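Local structure of phosphoribosylformylglycinamidine synthase 2 (Thermus thermophilus, 3VIU) at residues S143-P155 / V232-A244. The protein belongs to the PurM-like AIR synthase-related family, with two N-terminal-type and two C-terminal-type domains in one chain, and holds ADP and magnesium in this model. Residues are numbered along the deposited sequence; the frame is centred on the assembly and turned at random.
Sequences SGIAFYGNAIGVP and VGDPFLGKLLMEA
Pro235, in the first turn of helix 235-250, is a knob in a hole formed by Phe147, Tyr148, Ala151 and Ile152 of helix 132-152, joining the C-terminal and N-terminal AIR synthase-related domains. The segment axes approach to 8.4 Å at a crossing angle of -41°. CH-pi contacts come first: Pro235 CB stands over the centre of the Tyr148 ring, 3.6 Å from the centroid and 2° off the normal, while Ala151 CB lies over one face of Phe236, offset toward the rim. Apolar contacts close the hole, with Ala151 CB 3.4 Å from Pro235 CG and Phe147 CZ 3.5 Å from Pro235 CD. Ile152, its CG1 anti to the backbone N (chi1 -158°), lays CD1 against the backbone of Gly238, 3.5 Å from Gly238 C; the lack of a side chain at Gly238 permits this approach. Polar groups sit around this apolar centre. Tyr148 OH hydrogen-bonds to Glu306, which also accepts from Asp234 N. Asp234 N-caps the helix through OD2, which Leu237 N meets from above the carboxylate plane. At the far end, Lys239 CD passes 3.5 Å from Ile152 O, and Lys239 NZ continues to a 2.9 Å salt bridge with Glu243 OE2, reached nearly along its C-O bond.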
loop_
_atom_site.group_PDB
_atom_site.type_symbol
_atom_site.label_atom_id
_atom_site.label_comp_id
_atom_site.label_asym_id
_atom_site.label_seq_id
_atom_site.Cartn_x
_atom_site.Cartn_y
_atom_site.Cartn_z
ATOM N N SER A 143 8.497 13.758 -7.467
ATOM C CA SER A 143 8.102 14.947 -8.223
ATOM C C SER A 143 6.744 14.641 -8.839
ATOM O O SER A 143 5.811 15.437 -8.737
ATOM C CB SER A 143 9.080 15.242 -9.365
ATOM O OG SER A 143 10.345 15.651 -8.892
ATOM N N GLY A 144 6.654 13.478 -9.485
ATOM C CA GLY A 144 5.423 13.055 -10.129
ATOM C C GLY A 144 4.271 12.843 -9.164
ATOM O O GLY A 144 3.130 13.203 -9.461
ATOM N N ILE A 145 4.564 12.256 -8.009
ATOM C CA ILE A 145 3.543 12.012 -6.998
ATOM C C ILE A 145 3.000 13.344 -6.486
ATOM O O ILE A 145 1.792 13.522 -6.339
ATOM C CB ILE A 145 4.113 11.192 -5.801
ATOM C CG1 ILE A 145 4.366 9.745 -6.233
ATOM C CG2 ILE A 145 3.140 11.226 -4.621
ATOM C CD1 ILE A 145 4.839 8.833 -5.114
ATOM N N ALA A 146 3.902 14.281 -6.218
ATOM C CA ALA A 146 3.511 15.599 -5.723
ATOM C C ALA A 146 2.665 16.326 -6.764
ATOM O O ALA A 146 1.682 16.992 -6.427
ATOM C CB ALA A 146 4.758 16.433 -5.387
ATOM N N PHE A 147 3.055 16.196 -8.027
ATOM C CA PHE A 147 2.338 16.845 -9.114
ATOM C C PHE A 147 0.870 16.455 -9.188
ATOM O O PHE A 147 -0.005 17.314 -9.219
ATOM C CB PHE A 147 3.004 16.532 -10.456
ATOM C CG PHE A 147 2.110 16.769 -11.645
ATOM C CD1 PHE A 147 1.664 15.698 -12.420
ATOM C CD2 PHE A 147 1.700 18.058 -11.983
ATOM C CE1 PHE A 147 0.823 15.904 -13.519
ATOM C CE2 PHE A 147 0.858 18.278 -13.080
ATOM C CZ PHE A 147 0.421 17.196 -13.850
ATOM N N TYR A 148 0.592 15.160 -9.214
ATOM C CA TYR A 148 -0.788 14.725 -9.317
ATOM C C TYR A 148 -1.596 15.010 -8.065
ATOM O O TYR A 148 -2.666 15.609 -8.134
ATOM C CB TYR A 148 -0.850 13.234 -9.649
ATOM C CG TYR A 148 -2.103 12.870 -10.397
ATOM C CD1 TYR A 148 -3.316 12.734 -9.735
ATOM C CD2 TYR A 148 -2.090 12.735 -11.785
ATOM C CE1 TYR A 148 -4.492 12.473 -10.441
ATOM C CE2 TYR A 148 -3.253 12.479 -12.495
ATOM C CZ TYR A 148 -4.448 12.351 -11.818
ATOM O OH TYR A 148 -5.600 12.122 -12.518
ATOM N N GLY A 149 -1.069 14.579 -6.926
ATOM C CA GLY A 149 -1.751 14.776 -5.660
ATOM C C GLY A 149 -2.007 16.219 -5.289
ATOM O O GLY A 149 -3.101 16.558 -4.843
ATOM N N ASN A 150 -1.009 17.076 -5.457
ATOM C CA ASN A 150 -1.185 18.481 -5.126
ATOM C C ASN A 150 -2.187 19.142 -6.057
ATOM O O ASN A 150 -2.938 20.030 -5.645
ATOM C CB ASN A 150 0.151 19.217 -5.191
ATOM C CG ASN A 150 1.074 18.855 -4.031
ATOM O OD1 ASN A 150 2.214 19.311 -3.976
ATOM N ND2 ASN A 150 0.580 18.037 -3.099
ATOM N N ALA A 151 -2.207 18.705 -7.311
ATOM C CA ALA A 151 -3.129 19.266 -8.282
ATOM C C ALA A 151 -4.560 18.772 -8.080
ATOM O O ALA A 151 -5.506 19.530 -8.293
ATOM C CB ALA A 151 -2.664 18.948 -9.690
ATOM N N ILE A 152 -4.734 17.519 -7.662
ATOM C CA ILE A 152 -6.085 16.999 -7.485
ATOM C C ILE A 152 -6.685 17.253 -6.109
ATOM O O ILE A 152 -7.864 17.011 -5.898
ATOM C CB ILE A 152 -6.173 15.481 -7.824
ATOM C CG1 ILE A 152 -7.629 15.116 -8.147
ATOM C CG2 ILE A 152 -5.680 14.635 -6.656
ATOM C CD1 ILE A 152 -7.784 13.857 -8.978
ATOM N N GLY A 153 -5.876 17.744 -5.175
ATOM C CA GLY A 153 -6.385 18.046 -3.846
ATOM C C GLY A 153 -6.393 16.927 -2.820
ATOM O O GLY A 153 -7.118 17.008 -1.832
ATOM N N VAL A 154 -5.612 15.877 -3.050
ATOM C CA VAL A 154 -5.544 14.771 -2.108
ATOM C C VAL A 154 -4.125 14.705 -1.568
ATOM O O VAL A 154 -3.171 14.527 -2.323
ATOM C CB VAL A 154 -5.902 13.436 -2.777
ATOM C CG1 VAL A 154 -5.797 12.305 -1.767
ATOM C CG2 VAL A 154 -7.316 13.507 -3.344
ATOM N N PRO A 155 -3.964 14.854 -0.248
ATOM C CA PRO A 155 -2.637 14.814 0.356
ATOM C C PRO A 155 -2.055 13.424 0.468
ATOM O O PRO A 155 -2.779 12.434 0.593
ATOM C CB PRO A 155 -2.873 15.407 1.733
ATOM C CG PRO A 155 -4.213 14.831 2.081
ATOM C CD PRO A 155 -5.001 15.031 0.789
ATOM N N VAL A 232 1.327 10.299 -19.609
ATOM C CA VAL A 232 1.105 11.510 -18.822
ATOM C C VAL A 232 -0.330 11.579 -18.314
ATOM O O VAL A 232 -1.263 11.207 -19.022
ATOM C CB VAL A 232 1.377 12.785 -19.653
ATOM C CG1 VAL A 232 1.020 14.023 -18.840
ATOM C CG2 VAL A 232 2.839 12.833 -20.078
ATOM N N GLY A 233 -0.509 12.055 -17.088
ATOM C CA GLY A 233 -1.848 12.157 -16.537
ATOM C C GLY A 233 -2.243 13.603 -16.326
ATOM O O GLY A 233 -1.385 14.454 -16.110
ATOM N N ASP A 234 -3.538 13.888 -16.397
ATOM C CA ASP A 234 -4.045 15.248 -16.208
ATOM C C ASP A 234 -4.889 15.309 -14.941
ATOM O O ASP A 234 -6.081 15.012 -14.961
ATOM C CB ASP A 234 -4.889 15.670 -17.417
ATOM C CG ASP A 234 -5.483 17.058 -17.261
ATOM O OD1 ASP A 234 -6.182 17.508 -18.190
ATOM O OD2 ASP A 234 -5.260 17.702 -16.215
ATOM N N PRO A 235 -4.276 15.711 -13.818
ATOM C CA PRO A 235 -4.935 15.821 -12.509
ATOM C C PRO A 235 -6.007 16.901 -12.447
ATOM O O PRO A 235 -6.980 16.797 -11.693
ATOM C CB PRO A 235 -3.774 16.114 -11.571
ATOM C CG PRO A 235 -2.875 16.945 -12.436
ATOM C CD PRO A 235 -2.877 16.172 -13.740
ATOM N N PHE A 236 -5.824 17.944 -13.242
ATOM C CA PHE A 236 -6.786 19.028 -13.278
ATOM C C PHE A 236 -8.129 18.493 -13.756
ATOM O O PHE A 236 -9.173 18.832 -13.194
ATOM C CB PHE A 236 -6.245 20.136 -14.175
ATOM C CG PHE A 236 -4.951 20.707 -13.672
ATOM C CD1 PHE A 236 -4.935 21.536 -12.556
ATOM C CD2 PHE A 236 -3.740 20.340 -14.257
ATOM C CE1 PHE A 236 -3.731 21.986 -12.025
ATOM C CE2 PHE A 236 -2.529 20.785 -13.732
ATOM C CZ PHE A 236 -2.523 21.605 -12.617
ATOM N N LEU A 237 -8.092 17.642 -14.780
ATOM C CA LEU A 237 -9.297 17.017 -15.309
ATOM C C LEU A 237 -9.729 15.943 -14.316
ATOM O O LEU A 237 -10.915 15.620 -14.198
ATOM C CB LEU A 237 -9.010 16.382 -16.669
ATOM C CG LEU A 237 -10.095 15.467 -17.239
ATOM C CD1 LEU A 237 -11.404 16.225 -17.371
ATOM C CD2 LEU A 237 -9.637 14.927 -18.587
ATOM N N GLY A 238 -8.752 15.403 -13.594
ATOM C CA GLY A 238 -9.037 14.376 -12.611
ATOM C C GLY A 238 -9.946 14.899 -11.519
ATOM O O GLY A 238 -10.865 14.206 -11.081
ATOM N N LYS A 239 -9.687 16.129 -11.081
ATOM C CA LYS A 239 -10.489 16.773 -10.040
ATOM C C LYS A 239 -11.944 16.865 -10.503
ATOM O O LYS A 239 -12.870 16.542 -9.758
ATOM C CB LYS A 239 -9.937 18.174 -9.752
ATOM C CG LYS A 239 -10.743 18.993 -8.746
ATOM C CD LYS A 239 -10.666 18.428 -7.334
ATOM C CE LYS A 239 -11.536 19.240 -6.368
ATOM N NZ LYS A 239 -11.575 18.688 -4.978
ATOM N N LEU A 240 -12.134 17.308 -11.742
ATOM C CA LEU A 240 -13.473 17.434 -12.315
ATOM C C LEU A 240 -14.151 16.070 -12.388
ATOM O O LEU A 240 -15.326 15.922 -12.040
ATOM C CB LEU A 240 -13.378 18.053 -13.716
ATOM C CG LEU A 240 -13.595 19.570 -13.847
ATOM C CD1 LEU A 240 -13.134 20.298 -12.594
ATOM C CD2 LEU A 240 -12.869 20.085 -15.095
ATOM N N LEU A 241 -13.390 15.076 -12.833
ATOM C CA LEU A 241 -13.897 13.715 -12.970
ATOM C C LEU A 241 -14.347 13.173 -11.625
ATOM O O LEU A 241 -15.426 12.598 -11.502
ATOM C CB LEU A 241 -12.809 12.804 -13.534
ATOM C CG LEU A 241 -13.186 11.792 -14.613
ATOM C CD1 LEU A 241 -12.153 10.669 -14.589
ATOM C CD2 LEU A 241 -14.571 11.232 -14.373
HETATM N N MSE A 242 -13.498 13.362 -10.625
HETATM C CA MSE A 242 -13.764 12.912 -9.270
HETATM C C MSE A 242 -15.051 13.511 -8.678
HETATM O O MSE A 242 -15.899 12.779 -8.159
HETATM C CB MSE A 242 -12.561 13.254 -8.386
HETATM C CG MSE A 242 -12.705 12.885 -6.912
HETATM SE SE MSE A 242 -11.078 13.289 -5.900
HETATM C CE MSE A 242 -11.447 15.126 -5.406
ATOM N N GLU A 243 -15.198 14.834 -8.750
ATOM C CA GLU A 243 -16.389 15.494 -8.211
ATOM C C GLU A 243 -17.679 14.984 -8.843
ATOM O O GLU A 243 -18.651 14.687 -8.148
ATOM C CB GLU A 243 -16.313 17.008 -8.414
ATOM C CG GLU A 243 -15.204 17.695 -7.646
ATOM C CD GLU A 243 -15.225 17.371 -6.166
ATOM O OE1 GLU A 243 -16.319 17.083 -5.636
ATOM O OE2 GLU A 243 -14.146 17.420 -5.533
ATOM N N ALA A 244 -17.682 14.883 -10.166
ATOM C CA ALA A 244 -18.856 14.424 -10.893
ATOM C C ALA A 244 -19.243 13.008 -10.501
ATOM O O ALA A 244 -20.409 12.733 -10.195
ATOM C CB ALA A 244 -18.598 14.494 -12.390
#